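Side-chain contacts in beta-galactosidase (Streptococcus pneumoniae, PDB 4CUA), which probably binds galactose-containing glycans, as the carbohydrate-binding module of a large multidomain enzyme that hydrolyses terminal beta-galactosyl residues: residues A[29-34]-A[59-64]; A[17-22]-A[106-111]; A[113-116]-A[121-124]; A[48-53]-A[87-92]. All coordinates share one frame; numbering follows the deposited sequence.

In the fold
All four contacts belong to one antiparallel beta-fold of the galactose-binding clan. Contact 1 is the deepest, about 5 Å from the centre of the chain, and its 29-34 turn carries one of the six calcium ligands. Contact 2 flanks it, their centres about 9 Å apart, with strands 19-22 and 58-67 as sheet neighbours. Contact 3 continues the loop of contact 2, again about 9 Å centre to centre, through the stack of Phe-21 on Phe-122. Contact 4 lies on another side of contact 1, about 12 Å centre to centre, and its centre is about 19 Å from that of contact 3; the side chain of Thr-50 is about 11 Å from the calcium ion.

Contact 1. Residues A[29-34]-A[59-64]; sequences DPVSNV and ASVGVL. With CA (calcium ion), chain C; EDO (1,2-ethanediol), chain F; EDO (1,2-ethanediol), chain D; EDO (1,2-ethanediol), chain E.
Val-61 meets Val-31 and Val-34 through methyl groups alone, and all three touch the indole of Trp-49: CG2 of Val-61 lies under one face of its six-membered ring, while the backbone N of Asn-51 lies over the opposite face, toward the rim. The flat groups of 29-34 itself, the Asp-29 carboxylate and the Asn-33 amide, take no part in the valine cluster. ND2 of Asn-33 donates to O1 of an ethanediol at 2.9 Å (N-H...O 163°) and also bonds the carbonyl of Arg-48. OD1 of Asp-29 accepts from O2 of the same ethanediol, again at 2.9 Å, so one small molecule bridges two polar side chains.

In the apolar centre, Val-61 CG1 is anti to its backbone N (chi1 171°), which points it at both valines of the 3-10 turn. It lies 3.8 Å from Val-31 CG2 and 4.0 Å from Val-34 CG2. Val-31 and Val-61 run antiparallel, side by side. The same turn also binds calcium: Asn-33 O is 2.3 Å from the ion, with Asp-36, Leu-38, Asn-47, Thr-174 and Glu-175 completing the site. The contact thus sets this turn against strand 58-67, which runs between strands 19-22 and 157-163, while the backbone of Val-34 bonds Val-176 on strand 172-177.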
loop_
_atom_site.group_PDB
_atom_site.type_symbol
_atom_site.label_atom_id
_atom_site.label_comp_id
_atom_site.label_asym_id
_atom_site.label_seq_id
_atom_site.Cartn_x
_atom_site.Cartn_y
_atom_site.Cartn_z
ATOM N N ASP A 29 3.365 10.532 9.129
ATOM C CA ASP A 29 2.339 9.624 8.616
ATOM C C ASP A 29 3.009 8.371 8.044
ATOM O O ASP A 29 2.903 8.095 6.840
ATOM C CB ASP A 29 1.523 10.278 7.516
ATOM C CG ASP A 29 0.689 11.438 7.976
ATOM O OD1 ASP A 29 0.064 11.375 9.052
ATOM O OD2 ASP A 29 0.553 12.403 7.154
ATOM N N PRO A 30 3.704 7.618 8.896
ATOM C CA PRO A 30 4.479 6.475 8.373
ATOM C C PRO A 30 3.571 5.426 7.767
ATOM O O PRO A 30 2.409 5.277 8.176
ATOM C CB PRO A 30 5.155 5.919 9.598
ATOM C CG PRO A 30 4.298 6.388 10.733
ATOM C CD PRO A 30 3.843 7.750 10.333
ATOM N N VAL A 31 4.069 4.662 6.811
ATOM C CA VAL A 31 3.264 3.670 6.103
ATOM C C VAL A 31 2.845 2.517 6.975
ATOM O O VAL A 31 1.902 1.849 6.644
ATOM C CB VAL A 31 4.013 3.202 4.816
ATOM C CG1 VAL A 31 5.132 2.261 5.161
ATOM C CG2 VAL A 31 3.015 2.588 3.815
ATOM N N SER A 32 3.536 2.281 8.063
ATOM C CA SER A 32 3.111 1.267 9.055
ATOM C C SER A 32 1.693 1.545 9.539
ATOM O O SER A 32 0.965 0.643 9.958
ATOM C CB SER A 32 4.099 1.250 10.243
ATOM O OG SER A 32 4.257 2.544 10.785
ATOM N N ASN A 33 1.216 2.792 9.434
ATOM C CA ASN A 33 -0.185 3.075 9.697
ATOM C C ASN A 33 -1.186 2.393 8.857
ATOM O O ASN A 33 -2.351 2.376 9.194
ATOM C CB ASN A 33 -0.452 4.567 9.623
ATOM C CG ASN A 33 0.161 5.344 10.794
ATOM O OD1 ASN A 33 0.402 4.796 11.882
ATOM N ND2 ASN A 33 0.322 6.625 10.604
ATOM N N VAL A 34 -0.805 1.859 7.686
ATOM C CA VAL A 34 -1.818 1.313 6.801
ATOM C C VAL A 34 -2.203 -0.165 7.088
ATOM O O VAL A 34 -3.091 -0.679 6.440
ATOM C CB VAL A 34 -1.539 1.462 5.301
ATOM C CG1 VAL A 34 -1.159 2.912 4.953
ATOM C CG2 VAL A 34 -0.454 0.477 4.798
ATOM N N ALA A 59 3.410 8.354 -5.491
ATOM C CA ALA A 59 4.042 7.429 -4.540
ATOM C C ALA A 59 3.284 6.112 -4.540
ATOM O O ALA A 59 2.147 6.047 -4.951
ATOM C CB ALA A 59 4.023 8.030 -3.113
ATOM N N SER A 60 3.936 5.077 -4.066
ATOM C CA SER A 60 3.317 3.752 -3.943
ATOM C C SER A 60 3.331 3.356 -2.485
ATOM O O SER A 60 4.205 3.704 -1.690
ATOM C CB SER A 60 4.062 2.727 -4.775
ATOM O OG SER A 60 5.444 2.667 -4.551
ATOM N N VAL A 61 2.312 2.563 -2.151
ATOM C CA VAL A 61 2.143 1.880 -0.869
ATOM C C VAL A 61 1.886 0.409 -1.150
ATOM O O VAL A 61 1.042 0.105 -2.011
ATOM C CB VAL A 61 0.925 2.462 -0.142
ATOM C CG1 VAL A 61 0.565 1.639 1.083
ATOM C CG2 VAL A 61 1.203 3.932 0.279
ATOM N N GLY A 62 2.552 -0.472 -0.447
ATOM C CA GLY A 62 2.313 -1.869 -0.652
ATOM C C GLY A 62 2.561 -2.677 0.567
ATOM O O GLY A 62 2.808 -2.120 1.658
ATOM N N VAL A 63 2.345 -3.997 0.429
ATOM C CA VAL A 63 2.546 -4.959 1.495
ATOM C C VAL A 63 3.488 -6.039 1.007
ATOM O O VAL A 63 3.263 -6.567 -0.066
ATOM C CB VAL A 63 1.195 -5.547 1.971
ATOM C CG1 VAL A 63 1.448 -6.595 3.042
ATOM C CG2 VAL A 63 0.288 -4.425 2.486
ATOM N N LEU A 64 4.470 -6.347 1.815
ATOM C CA LEU A 64 5.416 -7.421 1.660
ATOM C C LEU A 64 4.959 -8.553 2.589
ATOM O O LEU A 64 4.894 -8.336 3.793
ATOM C CB LEU A 64 6.823 -6.993 2.051
ATOM C CG LEU A 64 7.914 -8.036 2.020
ATOM C CD1 LEU A 64 8.019 -8.631 0.592
ATOM C CD2 LEU A 64 9.237 -7.382 2.434
HETATM CA CA CA C . -4.483 2.215 9.954
HETATM C C1 EDO F . -0.117 9.254 12.978
HETATM O O1 EDO F . 1.092 8.736 12.479
HETATM C C2 EDO F . -0.734 10.207 11.969
HETATM O O2 EDO F . -1.208 9.497 10.793
HETATM C C1 EDO D . -2.789 15.469 6.115
HETATM O O1 EDO D . -3.548 16.012 7.182
HETATM C C2 EDO D . -1.426 14.971 6.544
HETATM O O2 EDO D . -1.631 13.845 7.463
HETATM C C1 EDO E . 9.164 1.676 -4.295
HETATM O O1 EDO E . 10.045 2.476 -3.657
HETATM C C2 EDO E . 8.271 1.028 -3.158
HETATM O O2 EDO E . 7.108 0.686 -3.704
#

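Contact 2. Residues A[17-22]-A[106-111]; sequences LPLAFA and PTAPKN
Leu-19 and Phe-21 on strand 19-22 of the galactose-binding-like fold are covered by Ala-108 and Pro-109, from the long loop that joins strands 94-100 and 128-130. Leu-19 makes the two closest approaches, both through one methyl. With CG anti to the backbone N (chi1 172°), its CD2 reaches the loop and touches two residues in succession, Ala-108 CB at 3.8 Å and Pro-109 CD at 3.9 Å. The leucine lies alongside the proline ring, pointing the other way. Two residues further along the strand, on the same side, Phe-21 CB comes within 4.5 Å of Pro-109 CG, a looser touch. Its ring does not follow: at chi1 61° it swings away from Pro-109 and stacks on Phe-122. The strand is held on the sheet by backbone bonds of Leu-19 to Leu-64 and of Phe-21 to Gly-62, whereas the loop has its own brace, the carboxylate of Glu-118 accepting from the backbone N of both Lys-110 and Asn-111. Across the contact itself everything is aliphatic carbon. Attraction here is therefore non-directional, resting on shape and on the partial exclusion of water, and the stiff proline ring offers a fixed surface for the leucine methyl.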
loop_
_atom_site.group_PDB
_atom_site.type_symbol
_atom_site.label_atom_id
_atom_site.label_comp_id
_atom_site.label_asym_id
_atom_site.label_seq_id
_atom_site.Cartn_x
_atom_site.Cartn_y
_atom_site.Cartn_z
ATOM N N LEU A 17 6.980 -9.308 9.444
ATOM C CA LEU A 17 6.147 -9.440 8.266
ATOM C C LEU A 17 4.794 -9.971 8.642
ATOM O O LEU A 17 4.691 -10.825 9.598
ATOM C CB LEU A 17 6.833 -10.404 7.267
ATOM C CG LEU A 17 8.206 -10.004 6.782
ATOM C CD1 LEU A 17 8.982 -11.171 6.180
ATOM C CD2 LEU A 17 8.110 -8.861 5.804
ATOM N N PRO A 18 3.750 -9.567 7.982
ATOM C CA PRO A 18 3.736 -8.693 6.795
ATOM C C PRO A 18 4.103 -7.273 7.182
ATOM O O PRO A 18 3.907 -6.822 8.318
ATOM C CB PRO A 18 2.326 -8.751 6.281
ATOM C CG PRO A 18 1.537 -9.573 7.237
ATOM C CD PRO A 18 2.440 -10.185 8.215
ATOM N N LEU A 19 4.714 -6.586 6.219
ATOM C CA LEU A 19 5.245 -5.235 6.419
ATOM C C LEU A 19 4.697 -4.372 5.319
ATOM O O LEU A 19 4.778 -4.719 4.142
ATOM C CB LEU A 19 6.774 -5.252 6.252
ATOM C CG LEU A 19 7.589 -3.973 6.233
ATOM C CD1 LEU A 19 7.528 -3.321 7.607
ATOM C CD2 LEU A 19 9.042 -4.351 5.947
ATOM N N ALA A 20 4.118 -3.242 5.698
ATOM C CA ALA A 20 3.763 -2.190 4.740
ATOM C C ALA A 20 4.999 -1.411 4.363
ATOM O O ALA A 20 5.927 -1.172 5.165
ATOM C CB ALA A 20 2.732 -1.248 5.361
ATOM N N PHE A 21 5.047 -0.964 3.115
ATOM C CA PHE A 21 6.178 -0.165 2.638
ATOM C C PHE A 21 5.606 0.913 1.696
ATOM O O PHE A 21 4.514 0.795 1.150
ATOM C CB PHE A 21 7.212 -1.048 1.926
ATOM C CG PHE A 21 6.678 -1.765 0.690
ATOM C CD1 PHE A 21 6.699 -1.173 -0.558
ATOM C CD2 PHE A 21 6.174 -3.083 0.774
ATOM C CE1 PHE A 21 6.255 -1.831 -1.666
ATOM C CE2 PHE A 21 5.710 -3.710 -0.329
ATOM C CZ PHE A 21 5.719 -3.082 -1.551
ATOM N N ALA A 22 6.382 2.004 1.530
ATOM C CA ALA A 22 6.025 3.081 0.643
ATOM C C ALA A 22 7.239 3.620 -0.025
ATOM O O ALA A 22 8.335 3.549 0.529
ATOM C CB ALA A 22 5.340 4.190 1.378
ATOM N N PRO A 106 12.908 -10.336 -2.386
ATOM C CA PRO A 106 13.001 -9.043 -1.692
ATOM C C PRO A 106 13.382 -9.177 -0.266
ATOM O O PRO A 106 13.071 -10.187 0.356
ATOM C CB PRO A 106 11.617 -8.462 -1.822
ATOM C CG PRO A 106 10.724 -9.545 -2.224
ATOM C CD PRO A 106 11.521 -10.700 -2.682
ATOM N N THR A 107 14.116 -8.199 0.247
ATOM C CA THR A 107 14.438 -8.067 1.667
ATOM C C THR A 107 13.445 -7.050 2.248
ATOM O O THR A 107 12.844 -6.280 1.509
ATOM C CB THR A 107 15.855 -7.465 1.817
ATOM O OG1 THR A 107 15.938 -6.230 1.101
ATOM C CG2 THR A 107 16.893 -8.416 1.272
ATOM N N ALA A 108 13.291 -7.058 3.562
ATOM C CA ALA A 108 12.540 -5.985 4.198
ATOM C C ALA A 108 13.376 -4.709 3.989
ATOM O O ALA A 108 14.561 -4.663 4.374
ATOM C CB ALA A 108 12.384 -6.240 5.675
ATOM N N PRO A 109 12.726 -3.628 3.491
ATOM C CA PRO A 109 13.438 -2.350 3.432
ATOM C C PRO A 109 13.959 -1.918 4.805
ATOM O O PRO A 109 13.395 -2.186 5.857
ATOM C CB PRO A 109 12.398 -1.396 2.869
ATOM C CG PRO A 109 11.501 -2.293 2.046
ATOM C CD PRO A 109 11.387 -3.530 2.901
ATOM N N LYS A 110 15.110 -1.261 4.805
ATOM C CA LYS A 110 15.669 -0.734 6.027
ATOM C C LYS A 110 14.842 0.399 6.598
ATOM O O LYS A 110 14.741 0.576 7.832
ATOM C CB LYS A 110 17.084 -0.201 5.751
ATOM C CG LYS A 110 18.090 -1.264 5.329
ATOM C CD LYS A 110 18.415 -2.132 6.502
ATOM C CE LYS A 110 19.618 -3.046 6.290
ATOM N NZ LYS A 110 19.428 -3.889 5.100
ATOM N N ASN A 111 14.224 1.167 5.700
ATOM C CA ASN A 111 13.376 2.278 6.094
ATOM C C ASN A 111 12.097 2.190 5.272
ATOM O O ASN A 111 11.968 2.802 4.213
ATOM C CB ASN A 111 14.066 3.600 5.888
ATOM C CG ASN A 111 15.373 3.667 6.609
ATOM O OD1 ASN A 111 15.423 4.074 7.742
ATOM N ND2 ASN A 111 16.425 3.200 5.956
#

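Contact 3. Residues A[113-116]-A[121-124]; sequences SFVG and VFND. With EDO (1,2-ethanediol), chain E; EDO (1,2-ethanediol), chain H.
Asn-123 reaches back across the turn to Val-115 with its amide, and the two side chains cross at a slant. A chi1 of -66° puts CG beside the asparagine's own backbone N, opposite the carbonyl carbon; chi2 (-43°) then turns ND2 to Val-115 O and OD1 to the Gly-116 side. ND2 donates to Val-115 O at 3.0 Å in a nearly straight bond. The acceptor lies in the amide plane of Asn-123, but the donor stands well above the carbonyl plane of Val-115 and so misses the lone pairs. OD1 lies 3.5 Å from Gly-116 CA and accepts from O1 of an ethanediol at 2.6 Å. That molecule also bonds Ser-60 and Arg-159.

Val-115 divides its two methyls. CG1, anti to the backbone N, points into the contact and lies 4.1 Å from Phe-122 CB and 3.9 Å from Asn-123 OD1; CG2 turns to Pro-109. In Phe-122 a chi1 of -68° sets CG beside the backbone N, and Val-115 CG1 approaches the ring obliquely; the ring also meets those of His-120 and Trp-128. Chemically, a single directional amide bond ties two short turns together where Gly-116 and Asn-123 are exposed, above a small apolar patch of valine and phenylalanine carbons. Because a carbonyl can only accept, the bond to Val-115 O settles which end of the amide is ND2; the ethanediol, probably from the crystallisation liquor, then uses OD1.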
loop_
_atom_site.group_PDB
_atom_site.type_symbol
_atom_site.label_atom_id
_atom_site.label_comp_id
_atom_site.label_asym_id
_atom_site.label_seq_id
_atom_site.Cartn_x
_atom_site.Cartn_y
_atom_site.Cartn_z
ATOM N N SER A 113 9.055 3.280 5.166
ATOM C CA SER A 113 8.247 4.423 4.746
ATOM C C SER A 113 8.930 5.200 3.591
ATOM O O SER A 113 8.302 6.108 3.065
ATOM C CB SER A 113 7.978 5.372 5.910
ATOM O OG SER A 113 6.950 4.828 6.757
ATOM N N PHE A 114 10.181 4.870 3.332
ATOM C CA PHE A 114 10.985 5.680 2.392
ATOM C C PHE A 114 11.813 4.809 1.483
ATOM O O PHE A 114 13.032 4.963 1.344
ATOM C CB PHE A 114 11.915 6.608 3.202
ATOM C CG PHE A 114 11.187 7.461 4.145
ATOM C CD1 PHE A 114 10.599 8.650 3.755
ATOM C CD2 PHE A 114 11.072 7.085 5.470
ATOM C CE1 PHE A 114 9.909 9.383 4.690
ATOM C CE2 PHE A 114 10.392 7.846 6.404
ATOM C CZ PHE A 114 9.826 9.004 6.003
ATOM N N VAL A 115 11.212 3.811 0.834
ATOM C CA VAL A 115 11.956 2.818 0.085
ATOM C C VAL A 115 12.739 3.488 -1.060
ATOM O O VAL A 115 13.807 3.058 -1.419
ATOM C CB VAL A 115 11.016 1.706 -0.406
ATOM C CG1 VAL A 115 11.789 0.745 -1.259
ATOM C CG2 VAL A 115 10.359 0.970 0.759
ATOM N N GLY A 116 12.191 4.553 -1.587
ATOM C CA GLY A 116 12.905 5.263 -2.658
ATOM C C GLY A 116 14.216 5.863 -2.275
ATOM O O GLY A 116 14.981 6.258 -3.184
ATOM N N VAL A 121 15.197 -3.666 -4.496
ATOM C CA VAL A 121 14.535 -4.244 -5.680
ATOM C C VAL A 121 13.214 -3.596 -5.997
ATOM O O VAL A 121 12.770 -3.507 -7.146
ATOM C CB VAL A 121 14.371 -5.755 -5.583
ATOM C CG1 VAL A 121 15.744 -6.417 -5.636
ATOM C CG2 VAL A 121 13.579 -6.208 -4.357
ATOM N N PHE A 122 12.530 -3.105 -4.978
ATOM C CA PHE A 122 11.255 -2.488 -5.239
ATOM C C PHE A 122 11.330 -1.230 -6.100
ATOM O O PHE A 122 10.354 -0.859 -6.698
ATOM C CB PHE A 122 10.501 -2.113 -3.947
ATOM C CG PHE A 122 10.026 -3.267 -3.134
ATOM C CD1 PHE A 122 9.898 -4.567 -3.634
ATOM C CD2 PHE A 122 9.659 -3.039 -1.810
ATOM C CE1 PHE A 122 9.450 -5.618 -2.836
ATOM C CE2 PHE A 122 9.179 -4.079 -1.022
ATOM C CZ PHE A 122 9.065 -5.348 -1.533
ATOM N N ASN A 123 12.491 -0.572 -6.124
ATOM C CA ASN A 123 12.631 0.640 -6.895
ATOM C C ASN A 123 12.848 0.387 -8.393
ATOM O O ASN A 123 12.844 1.372 -9.149
ATOM C CB ASN A 123 13.792 1.446 -6.367
ATOM C CG ASN A 123 13.521 1.949 -4.957
ATOM O OD1 ASN A 123 12.418 2.419 -4.677
ATOM N ND2 ASN A 123 14.531 1.875 -4.103
ATOM N N ASP A 124 13.111 -0.847 -8.778
ATOM C CA ASP A 124 13.325 -1.207 -10.224
ATOM C C ASP A 124 11.992 -1.576 -10.838
ATOM O O ASP A 124 11.396 -2.608 -10.457
ATOM C CB ASP A 124 14.335 -2.316 -10.287
ATOM C CG ASP A 124 14.730 -2.700 -11.727
ATOM O OD1 ASP A 124 14.086 -2.136 -12.654
ATOM O OD2 ASP A 124 15.620 -3.597 -11.795
HETATM C C1 EDO E . 9.164 1.676 -4.295
HETATM O O1 EDO E . 10.045 2.476 -3.657
HETATM C C2 EDO E . 8.271 1.028 -3.158
HETATM O O2 EDO E . 7.108 0.686 -3.704
HETATM C C1 EDO H . 16.580 -7.502 -2.056
HETATM O O1 EDO H . 17.913 -7.556 -2.592
HETATM C C2 EDO H . 16.360 -6.057 -1.550
HETATM O O2 EDO H . 16.686 -5.148 -2.582
#

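Contact 4. Residues A[48-53]-A[87-92]; sequences RWTNWN and HGVGAP. With EDO (1,2-ethanediol), chain D; EDO (1,2-ethanediol), chain F.
Trp-52 and Val-89 meet at about a right angle, with one valine methyl against the start of the indole. Val-89 CG1 lies 3.6 Å from both CB and CD1 of Trp-52, and approaches the ring obliquely. The tryptophan is extended, CG anti to the backbone N (chi1 177°), which carries the indole to Gly-88: CD1 is 3.5 Å from Gly-88 O, which sits at the ring edge, in its plane. An ethanediol carbon lies over one face and Asn-53 CB over the other, toward the rim. The same ethanediol fills the angle between Trp-52, Val-89 and Arg-48: its O2, at the guanidinium edge, takes a bond from Arg-48 NE at 2.8 Å, and its O1 one at 2.9 Å from Arg-48 NH2, which also bonds Asn-43 OD1. On the backbone side of the tryptophan, Thr-50 CB is 4.2 Å from Val-89 CG1. Thr-50 OG1 accepts from Trp-52 N at 3.0 Å, closing an ST turn, and is bonded also to Asp-29 OD2. The contact joins the end of strand 49-50 to the loop between strands 70-83 and 94-100. On strand 172-177, Ser-172 touches Arg-48, Thr-50 and Val-89, while the backbones of Asn-53 and Gly-88 both bond Arg-169.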
loop_
_atom_site.group_PDB
_atom_site.type_symbol
_atom_site.label_atom_id
_atom_site.label_comp_id
_atom_site.label_asym_id
_atom_site.label_seq_id
_atom_site.Cartn_x
_atom_site.Cartn_y
_atom_site.Cartn_z
ATOM N N ARG A 48 -2.957 7.404 9.442
ATOM C CA ARG A 48 -2.879 7.359 7.993
ATOM C C ARG A 48 -1.459 7.379 7.515
ATOM O O ARG A 48 -0.585 7.931 8.196
ATOM C CB ARG A 48 -3.686 8.492 7.392
ATOM C CG ARG A 48 -3.341 9.863 7.954
ATOM C CD ARG A 48 -4.168 10.924 7.292
ATOM N NE ARG A 48 -3.952 12.260 7.827
ATOM C CZ ARG A 48 -4.632 12.792 8.843
ATOM N NH1 ARG A 48 -5.530 12.123 9.524
ATOM N NH2 ARG A 48 -4.331 14.046 9.232
ATOM N N TRP A 49 -1.209 6.766 6.337
ATOM C CA TRP A 49 -0.078 7.121 5.530
ATOM C C TRP A 49 -0.504 8.264 4.637
ATOM O O TRP A 49 -1.629 8.303 4.135
ATOM C CB TRP A 49 0.335 5.959 4.639
ATOM C CG TRP A 49 1.300 6.389 3.561
ATOM C CD1 TRP A 49 2.621 6.439 3.668
ATOM C CD2 TRP A 49 0.962 6.835 2.228
ATOM N NE1 TRP A 49 3.174 6.884 2.489
ATOM C CE2 TRP A 49 2.179 7.162 1.606
ATOM C CE3 TRP A 49 -0.221 7.011 1.550
ATOM C CZ2 TRP A 49 2.238 7.614 0.282
ATOM C CZ3 TRP A 49 -0.158 7.452 0.219
ATOM C CH2 TRP A 49 1.066 7.751 -0.377
ATOM N N THR A 50 0.396 9.234 4.446
ATOM C CA THR A 50 0.215 10.208 3.362
ATOM C C THR A 50 1.577 10.517 2.825
ATOM O O THR A 50 2.579 10.237 3.452
ATOM C CB THR A 50 -0.426 11.527 3.830
ATOM O OG1 THR A 50 0.568 12.370 4.407
ATOM C CG2 THR A 50 -1.569 11.379 4.811
ATOM N N ASN A 51 1.563 11.160 1.649
ATOM C CA ASN A 51 2.773 11.807 1.103
ATOM C C ASN A 51 2.496 13.323 1.052
ATOM O O ASN A 51 3.001 13.997 0.132
ATOM C CB ASN A 51 3.228 11.233 -0.189
ATOM C CG ASN A 51 2.229 11.364 -1.305
ATOM O OD1 ASN A 51 1.062 11.656 -1.057
ATOM N ND2 ASN A 51 2.675 11.087 -2.550
ATOM N N TRP A 52 1.783 13.836 2.025
ATOM C CA TRP A 52 1.447 15.259 2.114
ATOM C C TRP A 52 2.729 16.088 2.104
ATOM O O TRP A 52 3.622 15.869 2.856
ATOM C CB TRP A 52 0.617 15.521 3.358
ATOM C CG TRP A 52 0.289 16.963 3.564
ATOM C CD1 TRP A 52 -0.741 17.657 2.973
ATOM C CD2 TRP A 52 0.945 17.868 4.444
ATOM N NE1 TRP A 52 -0.712 18.966 3.422
ATOM C CE2 TRP A 52 0.275 19.103 4.340
ATOM C CE3 TRP A 52 2.033 17.775 5.288
ATOM C CZ2 TRP A 52 0.702 20.258 5.038
ATOM C CZ3 TRP A 52 2.451 18.931 6.003
ATOM C CH2 TRP A 52 1.779 20.137 5.860
ATOM N N ASN A 53 2.740 17.080 1.226
ATOM C CA ASN A 53 3.827 18.046 1.077
ATOM C C ASN A 53 5.163 17.409 0.749
ATOM O O ASN A 53 6.207 17.992 1.059
ATOM C CB ASN A 53 3.891 18.923 2.299
ATOM C CG ASN A 53 4.683 20.196 2.049
ATOM O OD1 ASN A 53 4.601 20.741 0.960
ATOM N ND2 ASN A 53 5.474 20.624 3.032
ATOM N N HIS A 87 -8.410 18.965 3.935
ATOM C CA HIS A 87 -8.074 20.070 3.035
ATOM C C HIS A 87 -6.820 19.768 2.211
ATOM O O HIS A 87 -6.732 20.155 1.044
ATOM C CB HIS A 87 -7.883 21.371 3.832
ATOM C CG HIS A 87 -7.570 22.561 2.981
ATOM N ND1 HIS A 87 -8.463 23.079 2.062
ATOM C CD2 HIS A 87 -6.471 23.355 2.925
ATOM C CE1 HIS A 87 -7.917 24.125 1.464
ATOM N NE2 HIS A 87 -6.708 24.307 1.962
ATOM N N GLY A 88 -5.870 19.053 2.820
ATOM C CA GLY A 88 -4.583 18.816 2.219
ATOM C C GLY A 88 -4.273 17.549 1.452
ATOM O O GLY A 88 -3.365 17.517 0.656
ATOM N N VAL A 89 -5.117 16.500 1.668
ATOM C CA VAL A 89 -4.916 15.233 1.055
ATOM C C VAL A 89 -6.224 14.604 0.629
ATOM O O VAL A 89 -7.285 15.031 1.120
ATOM C CB VAL A 89 -4.211 14.223 2.034
ATOM C CG1 VAL A 89 -2.802 14.709 2.377
ATOM C CG2 VAL A 89 -5.007 13.927 3.269
ATOM N N GLY A 90 -6.140 13.577 -0.190
ATOM C CA GLY A 90 -7.308 12.773 -0.539
ATOM C C GLY A 90 -6.969 11.614 -1.402
ATOM O O GLY A 90 -5.819 11.215 -1.552
ATOM N N ALA A 91 -8.005 10.996 -1.987
ATOM C CA ALA A 91 -7.809 9.905 -2.946
ATOM C C ALA A 91 -6.965 10.411 -4.133
ATOM O O ALA A 91 -6.986 11.607 -4.457
ATOM C CB ALA A 91 -9.176 9.447 -3.411
ATOM N N PRO A 92 -6.246 9.517 -4.790
ATOM C CA PRO A 92 -5.395 9.947 -5.919
ATOM C C PRO A 92 -6.229 10.154 -7.185
ATOM O O PRO A 92 -7.326 9.623 -7.299
ATOM C CB PRO A 92 -4.458 8.783 -6.101
ATOM C CG PRO A 92 -5.232 7.561 -5.565
ATOM C CD PRO A 92 -6.105 8.096 -4.487
HETATM C C1 EDO D . -2.789 15.469 6.115
HETATM O O1 EDO D . -3.548 16.012 7.182
HETATM C C2 EDO D . -1.426 14.971 6.544
HETATM O O2 EDO D . -1.631 13.845 7.463
HETATM C C1 EDO F . -0.117 9.254 12.978
HETATM O O1 EDO F . 1.092 8.736 12.479
HETATM C C2 EDO F . -0.734 10.207 11.969
HETATM O O2 EDO F . -1.208 9.497 10.793
#